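Local structure of methanol--corrinoid protein co-methyltransferase (Methanosarcina barkeri, 2I2X) at residues 5-14 with 376-387; 185-194 with 388-396. The protein transfers the methyl group of methanol to the cob(I)amide carried by its partner MtaC, the zinc-dependent first step of methanogenesis from methanol. All coordinates share one frame; numbering follows the deposited sequence.

In the fold
MtaB combines a TIM barrel with a helix bundle. Contact 1 lays the N-terminal loop, residues 5-14, along helix 372-383 and the turn after it; contact 2 packs the following helix, 389-409, against helix 181-210. The centres of the two contacts lie about 15 Å apart, and the turn at 384-388 joins them. Asn395 of contact 2 bridges them as well, its ND2 probably donating to Asp385 OD1 (2.8 Å) and Ser381 O (3.2 Å). Glu259, on helix 240-259, is shared: it accepts from Tyr6 N and forms a salt bridge with Arg392. Both contacts lie away from the zinc site of Glu164, Cys220 and Cys269 and from the corrinoid pocket.

Contact 1 (5-14 with 376-387); sequences RYTSMAYANA and YRVGQSIVKDGD
The N-terminal loop of MtaB runs along helix 372-383 without regular structure, and a Met-aromatic contact between Met9 and Tyr376 lies at the heart of the packing. Tyr376 reaches into the loop with CG anti to its backbone N (chi1 -177°), and its ring has a group over each face. Met9 CE sits over one face, 3.8 Å from the ring centroid and 23° off the normal, a CH-pi contact. The backbone of Asn13 and Ala14 crosses the opposite face, with Ala14 N above the ring centre. At the ring's edge, Tyr376 OH donates to Tyr11 O (2.6 Å) from out of the carbonyl plane; this bond holds the phenol oxygen on the loop backbone, while the groups over the two faces restrain the ring. Bends at chi2 and chi3 of Met9 lay SD on the backbone of Gly379, 3.6 Å from its C atom, and carry CE over the Tyr376 ring; the missing side chain of Gly379 makes room for CE. SD also meets Val383 CG2 at 4.0 Å, while Val383 CG1 touches Ser8 O.

Around Val383 the contact passes largely to backbone atoms: Thr7 CA approaches Val383 O in a CA-H...O contact. Tyr6 turns its ring from this helix onto helix 273-280, and Ala10 joins that helix by backbone hydrogen bonding. Beyond Val383, Arg5 CB packs on Gly386 O, and Thr7 CG2 lies 3.8 Å from Asp387 OD2. The absence of a side chain on Gly386 leaves room for Tyr6 O, 3.2 Å from Gly386 CA with an angle of 157° at the hydrogen.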
loop_
_atom_site.group_PDB
_atom_site.type_symbol
_atom_site.label_atom_id
_atom_site.label_comp_id
_atom_site.label_asym_id
_atom_site.label_seq_id
_atom_site.Cartn_x
_atom_site.Cartn_y
_atom_site.Cartn_z
ATOM N N ARG A 5 -40.781 3.025 2.166
ATOM C CA ARG A 5 -40.154 2.175 1.148
ATOM C C ARG A 5 -40.042 2.787 -0.245
ATOM O O ARG A 5 -40.872 3.586 -0.626
ATOM C CB ARG A 5 -40.816 0.801 1.128
ATOM C CG ARG A 5 -41.166 0.362 2.532
ATOM C CD ARG A 5 -40.860 -1.078 2.806
ATOM N NE ARG A 5 -39.569 -1.189 3.447
ATOM C CZ ARG A 5 -39.315 -1.810 4.597
ATOM N NH1 ARG A 5 -40.264 -2.425 5.298
ATOM N NH2 ARG A 5 -38.060 -1.823 5.037
ATOM N N TYR A 6 -39.000 2.414 -0.989
ATOM C CA TYR A 6 -38.774 2.962 -2.325
ATOM C C TYR A 6 -39.577 2.215 -3.359
ATOM O O TYR A 6 -39.520 0.999 -3.426
ATOM C CB TYR A 6 -37.274 2.955 -2.708
ATOM C CG TYR A 6 -36.521 4.104 -2.111
ATOM C CD1 TYR A 6 -36.325 5.286 -2.822
ATOM C CD2 TYR A 6 -36.020 4.028 -0.809
ATOM C CE1 TYR A 6 -35.645 6.372 -2.239
ATOM C CE2 TYR A 6 -35.337 5.096 -0.222
ATOM C CZ TYR A 6 -35.167 6.261 -0.946
ATOM O OH TYR A 6 -34.505 7.295 -0.364
ATOM N N THR A 7 -40.320 2.953 -4.175
ATOM C CA THR A 7 -41.141 2.340 -5.233
ATOM C C THR A 7 -40.879 3.039 -6.542
ATOM O O THR A 7 -41.576 2.816 -7.534
ATOM C CB THR A 7 -42.679 2.293 -4.874
ATOM O OG1 THR A 7 -43.103 3.567 -4.381
ATOM C CG2 THR A 7 -42.945 1.251 -3.763
ATOM N N SER A 8 -39.854 3.894 -6.551
ATOM C CA SER A 8 -39.395 4.497 -7.801
ATOM C C SER A 8 -37.902 4.764 -7.718
ATOM O O SER A 8 -37.335 4.651 -6.633
ATOM C CB SER A 8 -40.197 5.756 -8.153
ATOM O OG SER A 8 -40.226 6.623 -7.052
ATOM N N MET A 9 -37.282 5.052 -8.867
ATOM C CA MET A 9 -35.848 5.326 -8.993
ATOM C C MET A 9 -35.578 6.838 -8.950
ATOM O O MET A 9 -36.239 7.604 -9.632
ATOM C CB MET A 9 -35.328 4.815 -10.350
ATOM C CG MET A 9 -35.616 3.370 -10.744
ATOM S SD MET A 9 -34.699 2.253 -9.724
ATOM C CE MET A 9 -32.989 2.553 -10.212
ATOM N N ALA A 10 -34.589 7.259 -8.173
ATOM C CA ALA A 10 -34.124 8.648 -8.128
ATOM C C ALA A 10 -33.629 9.162 -9.467
ATOM O O ALA A 10 -33.770 10.337 -9.772
ATOM C CB ALA A 10 -33.016 8.784 -7.112
ATOM N N TYR A 11 -33.040 8.288 -10.256
ATOM C CA TYR A 11 -32.498 8.651 -11.535
ATOM C C TYR A 11 -33.401 8.102 -12.632
ATOM O O TYR A 11 -33.886 6.983 -12.525
ATOM C CB TYR A 11 -31.096 8.021 -11.698
ATOM C CG TYR A 11 -30.017 8.630 -10.855
ATOM C CD1 TYR A 11 -29.296 9.750 -11.298
ATOM C CD2 TYR A 11 -29.685 8.083 -9.625
ATOM C CE1 TYR A 11 -28.279 10.322 -10.497
ATOM C CE2 TYR A 11 -28.677 8.647 -8.815
ATOM C CZ TYR A 11 -27.977 9.748 -9.264
ATOM O OH TYR A 11 -27.001 10.280 -8.450
ATOM N N ALA A 12 -33.574 8.854 -13.717
ATOM C CA ALA A 12 -34.441 8.414 -14.820
ATOM C C ALA A 12 -33.863 7.264 -15.624
ATOM O O ALA A 12 -34.617 6.486 -16.189
ATOM C CB ALA A 12 -34.765 9.587 -15.747
ATOM N N ASN A 13 -32.528 7.172 -15.694
ATOM C CA ASN A 13 -31.827 6.080 -16.391
ATOM C C ASN A 13 -30.372 6.017 -15.903
ATOM O O ASN A 13 -29.898 6.969 -15.264
ATOM C CB ASN A 13 -31.893 6.290 -17.915
ATOM C CG ASN A 13 -31.229 7.608 -18.358
ATOM O OD1 ASN A 13 -30.026 7.799 -18.169
ATOM N ND2 ASN A 13 -32.005 8.504 -18.957
ATOM N N ALA A 14 -29.658 4.935 -16.233
ATOM C CA ALA A 14 -28.276 4.702 -15.747
ATOM C C ALA A 14 -27.288 5.778 -16.165
ATOM O O ALA A 14 -26.360 6.093 -15.434
ATOM C CB ALA A 14 -27.758 3.308 -16.176
ATOM N N TYR A 376 -28.356 -0.515 -12.234
ATOM C CA TYR A 376 -29.576 0.275 -12.373
ATOM C C TYR A 376 -30.755 -0.665 -12.655
ATOM O O TYR A 376 -31.830 -0.531 -12.070
ATOM C CB TYR A 376 -29.426 1.307 -13.508
ATOM C CG TYR A 376 -30.616 2.218 -13.664
ATOM C CD1 TYR A 376 -31.691 1.882 -14.518
ATOM C CD2 TYR A 376 -30.686 3.412 -12.941
ATOM C CE1 TYR A 376 -32.827 2.735 -14.628
ATOM C CE2 TYR A 376 -31.780 4.276 -13.048
ATOM C CZ TYR A 376 -32.853 3.945 -13.873
ATOM O OH TYR A 376 -33.913 4.834 -13.930
ATOM N N ARG A 377 -30.534 -1.611 -13.554
ATOM C CA ARG A 377 -31.550 -2.585 -13.932
ATOM C C ARG A 377 -31.985 -3.404 -12.697
ATOM O O ARG A 377 -33.190 -3.594 -12.466
ATOM C CB ARG A 377 -31.024 -3.469 -15.064
ATOM C CG ARG A 377 -31.936 -4.565 -15.526
ATOM C CD ARG A 377 -31.319 -5.384 -16.663
ATOM N NE ARG A 377 -32.008 -6.663 -16.882
ATOM C CZ ARG A 377 -31.717 -7.533 -17.862
ATOM N NH1 ARG A 377 -30.740 -7.287 -18.731
ATOM N NH2 ARG A 377 -32.397 -8.673 -17.966
ATOM N N VAL A 378 -31.018 -3.842 -11.889
ATOM C CA VAL A 378 -31.329 -4.554 -10.662
ATOM C C VAL A 378 -32.086 -3.633 -9.739
ATOM O O VAL A 378 -33.054 -4.038 -9.139
ATOM C CB VAL A 378 -30.083 -5.113 -9.967
ATOM C CG1 VAL A 378 -30.423 -5.626 -8.555
ATOM C CG2 VAL A 378 -29.454 -6.218 -10.817
ATOM N N GLY A 379 -31.665 -2.373 -9.681
ATOM C CA GLY A 379 -32.456 -1.302 -9.065
ATOM C C GLY A 379 -33.942 -1.302 -9.458
ATOM O O GLY A 379 -34.810 -1.210 -8.569
ATOM N N GLN A 380 -34.234 -1.398 -10.764
ATOM C CA GLN A 380 -35.620 -1.335 -11.271
ATOM C C GLN A 380 -36.447 -2.550 -10.812
ATOM O O GLN A 380 -37.668 -2.448 -10.583
ATOM C CB GLN A 380 -35.674 -1.255 -12.806
ATOM C CG GLN A 380 -35.310 0.086 -13.399
ATOM C CD GLN A 380 -35.061 0.023 -14.909
ATOM O OE1 GLN A 380 -34.332 -0.847 -15.406
ATOM N NE2 GLN A 380 -35.648 0.961 -15.641
ATOM N N SER A 381 -35.770 -3.685 -10.667
ATOM C CA SER A 381 -36.446 -4.917 -10.350
ATOM C C SER A 381 -36.827 -4.894 -8.877
ATOM O O SER A 381 -37.804 -5.542 -8.462
ATOM C CB SER A 381 -35.567 -6.127 -10.686
ATOM O OG SER A 381 -34.592 -6.338 -9.689
ATOM N N ILE A 382 -36.081 -4.130 -8.093
ATOM C CA ILE A 382 -36.408 -3.961 -6.684
ATOM C C ILE A 382 -37.624 -3.056 -6.469
ATOM O O ILE A 382 -38.533 -3.412 -5.719
ATOM C CB ILE A 382 -35.186 -3.420 -5.893
ATOM C CG1 ILE A 382 -34.049 -4.475 -5.937
ATOM C CG2 ILE A 382 -35.588 -2.970 -4.446
ATOM C CD1 ILE A 382 -32.701 -3.943 -5.564
ATOM N N VAL A 383 -37.642 -1.884 -7.108
ATOM C CA VAL A 383 -38.638 -0.884 -6.762
ATOM C C VAL A 383 -40.017 -1.306 -7.265
ATOM O O VAL A 383 -41.039 -0.926 -6.682
ATOM C CB VAL A 383 -38.258 0.552 -7.253
ATOM C CG1 VAL A 383 -36.950 0.997 -6.632
ATOM C CG2 VAL A 383 -38.191 0.625 -8.778
ATOM N N LYS A 384 -40.044 -2.128 -8.316
ATOM C CA LYS A 384 -41.321 -2.601 -8.866
ATOM C C LYS A 384 -42.156 -3.406 -7.848
ATOM O O LYS A 384 -43.342 -3.592 -8.070
ATOM C CB LYS A 384 -41.161 -3.314 -10.234
ATOM C CG LYS A 384 -40.544 -4.709 -10.184
ATOM C CD LYS A 384 -40.433 -5.355 -11.556
ATOM C CE LYS A 384 -40.315 -6.854 -11.376
ATOM N NZ LYS A 384 -39.236 -7.523 -12.161
ATOM N N ASP A 385 -41.542 -3.835 -6.737
ATOM C CA ASP A 385 -42.240 -4.467 -5.593
ATOM C C ASP A 385 -41.710 -3.927 -4.255
ATOM O O ASP A 385 -41.659 -4.626 -3.246
ATOM C CB ASP A 385 -42.177 -6.011 -5.663
ATOM C CG ASP A 385 -43.110 -6.598 -6.749
ATOM O OD1 ASP A 385 -42.602 -7.212 -7.711
ATOM O OD2 ASP A 385 -44.358 -6.449 -6.664
ATOM N N GLY A 386 -41.344 -2.649 -4.257
ATOM C CA GLY A 386 -40.645 -2.025 -3.138
ATOM C C GLY A 386 -41.252 -2.128 -1.759
ATOM O O GLY A 386 -40.530 -1.989 -0.751
ATOM N N ASP A 387 -42.567 -2.359 -1.679
ATOM C CA ASP A 387 -43.234 -2.457 -0.363
ATOM C C ASP A 387 -43.017 -3.800 0.284
ATOM O O ASP A 387 -43.138 -3.922 1.479
ATOM C CB ASP A 387 -44.727 -2.154 -0.456
ATOM C CG ASP A 387 -45.000 -0.717 -0.856
ATOM O OD1 ASP A 387 -44.479 0.206 -0.182
ATOM O OD2 ASP A 387 -45.751 -0.505 -1.846
#

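Contact 2 (185-194 with 388-396); sequences LYSIGCLGSI and NIYLRAKNA
Gly189 and Ala393 meet where a helix of the TIM barrel, 181-210, packs against the C-terminal helix 389-409; the segments 185-194 and 389-396 run roughly antiparallel at 143°, their axes 8.6 Å apart. The tight part is apolar and centres on Gly189, whose bare CA lets Ala393 CB approach to 4.0 Å. Leu185 divides its methyl groups between Ala393 and Tyr390: CD2 presses on Ala393 CB (3.7 Å), and CD1 meets Tyr390 CE1 (3.6 Å), the two side chains crossing at about a right angle. Cys190 SG comes to the edge of the same ring, near its plane, a sulfur-aromatic contact 5.2 Å from the centroid. Tyr390 stacks on Phe439 and hydrogen-bonds through OH to Pro433 O.

The looser side lies at Ile194 and Ile389, both partly exposed, with Ser193 still buried. Ile389, with CG1 between the backbone N and carbonyl carbon (chi1 57°), extends CD1 to 4.0 Å from both Ser193 CB and Ile194 CG1. No direct hydrogen bond joins the helices; a water takes that role, donating to Ser193 OG and Ile389 O. Arg392 NE donates to this water, which lies at the edge of the guanidinium in its plane, 2.7 Å from NE.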
loop_
_atom_site.group_PDB
_atom_site.type_symbol
_atom_site.label_atom_id
_atom_site.label_comp_id
_atom_site.label_asym_id
_atom_site.label_seq_id
_atom_site.Cartn_x
_atom_site.Cartn_y
_atom_site.Cartn_z
ATOM N N LEU A 185 -31.493 -16.024 0.219
ATOM C CA LEU A 185 -32.669 -15.125 0.138
ATOM C C LEU A 185 -33.278 -14.797 1.500
ATOM O O LEU A 185 -33.633 -13.642 1.791
ATOM C CB LEU A 185 -33.747 -15.729 -0.743
ATOM C CG LEU A 185 -34.588 -14.820 -1.663
ATOM C CD1 LEU A 185 -35.838 -15.502 -2.100
ATOM C CD2 LEU A 185 -34.929 -13.468 -1.052
ATOM N N TYR A 186 -33.361 -15.809 2.355
ATOM C CA TYR A 186 -33.999 -15.625 3.630
ATOM C C TYR A 186 -33.097 -14.844 4.576
ATOM O O TYR A 186 -33.529 -13.833 5.152
ATOM C CB TYR A 186 -34.412 -16.989 4.206
ATOM C CG TYR A 186 -35.066 -16.961 5.557
ATOM C CD1 TYR A 186 -36.308 -16.348 5.752
ATOM C CD2 TYR A 186 -34.478 -17.619 6.650
ATOM C CE1 TYR A 186 -36.951 -16.380 7.021
ATOM C CE2 TYR A 186 -35.104 -17.644 7.924
ATOM C CZ TYR A 186 -36.330 -17.028 8.083
ATOM O OH TYR A 186 -36.914 -17.040 9.315
ATOM N N SER A 187 -31.860 -15.314 4.743
ATOM C CA SER A 187 -30.887 -14.651 5.631
ATOM C C SER A 187 -30.645 -13.204 5.297
ATOM O O SER A 187 -30.737 -12.337 6.164
ATOM C CB SER A 187 -29.536 -15.389 5.667
ATOM O OG SER A 187 -29.082 -15.667 4.370
ATOM N N ILE A 188 -30.382 -12.936 4.032
ATOM C CA ILE A 188 -30.015 -11.584 3.630
ATOM C C ILE A 188 -31.259 -10.734 3.376
ATOM O O ILE A 188 -31.465 -9.677 3.985
ATOM C CB ILE A 188 -29.097 -11.589 2.339
ATOM C CG1 ILE A 188 -27.882 -12.518 2.520
ATOM C CG2 ILE A 188 -28.719 -10.190 1.954
ATOM C CD1 ILE A 188 -27.110 -12.773 1.233
ATOM N N GLY A 189 -32.077 -11.192 2.445
ATOM C CA GLY A 189 -33.286 -10.458 2.064
ATOM C C GLY A 189 -34.307 -10.312 3.186
ATOM O O GLY A 189 -34.824 -9.234 3.396
ATOM N N CYS A 190 -34.577 -11.374 3.936
ATOM C CA CYS A 190 -35.656 -11.285 4.920
ATOM C C CYS A 190 -35.167 -10.923 6.316
ATOM O O CYS A 190 -35.476 -9.836 6.833
ATOM C CB CYS A 190 -36.503 -12.559 4.899
ATOM S SG CYS A 190 -37.104 -12.921 3.199
ATOM N N LEU A 191 -34.382 -11.819 6.919
ATOM C CA LEU A 191 -33.939 -11.570 8.269
ATOM C C LEU A 191 -33.159 -10.273 8.269
ATOM O O LEU A 191 -33.479 -9.358 9.049
ATOM C CB LEU A 191 -33.106 -12.710 8.804
ATOM C CG LEU A 191 -33.713 -14.111 8.837
ATOM C CD1 LEU A 191 -32.688 -15.077 9.432
ATOM C CD2 LEU A 191 -35.045 -14.175 9.620
ATOM N N GLY A 192 -32.186 -10.158 7.358
ATOM C CA GLY A 192 -31.392 -8.937 7.224
ATOM C C GLY A 192 -32.232 -7.676 7.188
ATOM O O GLY A 192 -31.978 -6.728 7.921
ATOM N N SER A 193 -33.231 -7.649 6.318
ATOM C CA SER A 193 -34.071 -6.460 6.169
ATOM C C SER A 193 -34.839 -6.092 7.463
ATOM O O SER A 193 -34.975 -4.910 7.821
ATOM C CB SER A 193 -35.035 -6.665 4.996
ATOM O OG SER A 193 -34.357 -6.630 3.722
ATOM N N ILE A 194 -35.318 -7.107 8.175
ATOM C CA ILE A 194 -36.077 -6.875 9.396
ATOM C C ILE A 194 -35.156 -6.216 10.465
ATOM O O ILE A 194 -35.534 -5.235 11.108
ATOM C CB ILE A 194 -36.765 -8.221 9.901
ATOM C CG1 ILE A 194 -37.911 -8.642 8.985
ATOM C CG2 ILE A 194 -37.273 -8.116 11.312
ATOM C CD1 ILE A 194 -38.063 -10.144 8.891
ATOM N N ASN A 388 -42.652 -4.779 -0.526
ATOM C CA ASN A 388 -42.512 -6.162 -0.150
ATOM C C ASN A 388 -41.021 -6.570 -0.064
ATOM O O ASN A 388 -40.330 -6.715 -1.100
ATOM C CB ASN A 388 -43.224 -6.964 -1.237
ATOM C CG ASN A 388 -43.428 -8.421 -0.868
ATOM O OD1 ASN A 388 -42.479 -9.120 -0.493
ATOM N ND2 ASN A 388 -44.672 -8.902 -1.005
ATOM N N ILE A 389 -40.525 -6.782 1.155
ATOM C CA ILE A 389 -39.090 -7.032 1.347
ATOM C C ILE A 389 -38.602 -8.380 0.834
ATOM O O ILE A 389 -37.432 -8.508 0.430
ATOM C CB ILE A 389 -38.628 -6.833 2.816
ATOM C CG1 ILE A 389 -39.413 -7.739 3.792
ATOM C CG2 ILE A 389 -38.729 -5.355 3.207
ATOM C CD1 ILE A 389 -38.856 -7.745 5.220
ATOM N N TYR A 390 -39.461 -9.396 0.875
ATOM C CA TYR A 390 -39.090 -10.687 0.307
ATOM C C TYR A 390 -39.120 -10.619 -1.209
ATOM O O TYR A 390 -38.143 -10.937 -1.890
ATOM C CB TYR A 390 -40.064 -11.755 0.784
ATOM C CG TYR A 390 -40.148 -13.005 -0.065
ATOM C CD1 TYR A 390 -39.115 -13.924 -0.077
ATOM C CD2 TYR A 390 -41.277 -13.275 -0.831
ATOM C CE1 TYR A 390 -39.176 -15.070 -0.830
ATOM C CE2 TYR A 390 -41.365 -14.451 -1.605
ATOM C CZ TYR A 390 -40.299 -15.350 -1.584
ATOM O OH TYR A 390 -40.340 -16.527 -2.318
ATOM N N LEU A 391 -40.263 -10.214 -1.739
ATOM C CA LEU A 391 -40.472 -10.226 -3.159
ATOM C C LEU A 391 -39.502 -9.310 -3.900
ATOM O O LEU A 391 -39.042 -9.666 -4.983
ATOM C CB LEU A 391 -41.935 -9.894 -3.483
ATOM C CG LEU A 391 -42.394 -10.048 -4.945
ATOM C CD1 LEU A 391 -42.028 -11.406 -5.539
ATOM C CD2 LEU A 391 -43.893 -9.753 -5.089
ATOM N N ARG A 392 -39.211 -8.132 -3.351
ATOM C CA ARG A 392 -38.217 -7.243 -3.989
ATOM C C ARG A 392 -36.832 -7.885 -4.049
ATOM O O ARG A 392 -36.129 -7.771 -5.052
ATOM C CB ARG A 392 -38.175 -5.839 -3.355
ATOM C CG ARG A 392 -37.486 -5.713 -2.016
ATOM C CD ARG A 392 -37.886 -4.368 -1.346
ATOM N NE ARG A 392 -37.021 -4.055 -0.213
ATOM C CZ ARG A 392 -36.892 -2.854 0.348
ATOM N NH1 ARG A 392 -37.599 -1.812 -0.070
ATOM N NH2 ARG A 392 -36.038 -2.695 1.339
ATOM N N ALA A 393 -36.466 -8.586 -2.983
ATOM C CA ALA A 393 -35.210 -9.307 -2.917
ATOM C C ALA A 393 -35.166 -10.471 -3.904
ATOM O O ALA A 393 -34.134 -10.704 -4.593
ATOM C CB ALA A 393 -34.937 -9.783 -1.494
ATOM N N LYS A 394 -36.264 -11.217 -3.983
ATOM C CA LYS A 394 -36.328 -12.300 -4.964
ATOM C C LYS A 394 -36.200 -11.735 -6.386
ATOM O O LYS A 394 -35.497 -12.329 -7.209
ATOM C CB LYS A 394 -37.596 -13.119 -4.793
ATOM C CG LYS A 394 -37.718 -14.343 -5.693
ATOM C CD LYS A 394 -38.695 -15.377 -5.082
ATOM C CE LYS A 394 -40.211 -15.009 -5.276
ATOM N NZ LYS A 394 -40.628 -14.862 -6.724
ATOM N N ASN A 395 -36.849 -10.594 -6.667
ATOM C CA ASN A 395 -36.784 -9.987 -7.996
ATOM C C ASN A 395 -35.310 -9.699 -8.363
ATOM O O ASN A 395 -34.865 -9.986 -9.476
ATOM C CB ASN A 395 -37.606 -8.686 -8.066
ATOM C CG ASN A 395 -39.148 -8.919 -7.949
ATOM O OD1 ASN A 395 -39.641 -10.048 -8.033
ATOM N ND2 ASN A 395 -39.887 -7.832 -7.762
ATOM N N ALA A 396 -34.556 -9.183 -7.400
ATOM C CA ALA A 396 -33.193 -8.763 -7.631
ATOM C C ALA A 396 -32.356 -9.981 -7.961
ATOM O O ALA A 396 -31.582 -9.974 -8.925
ATOM C CB ALA A 396 -32.634 -8.008 -6.405
HETATM O O HOH W 1 -35.690 -6.157 0.918
#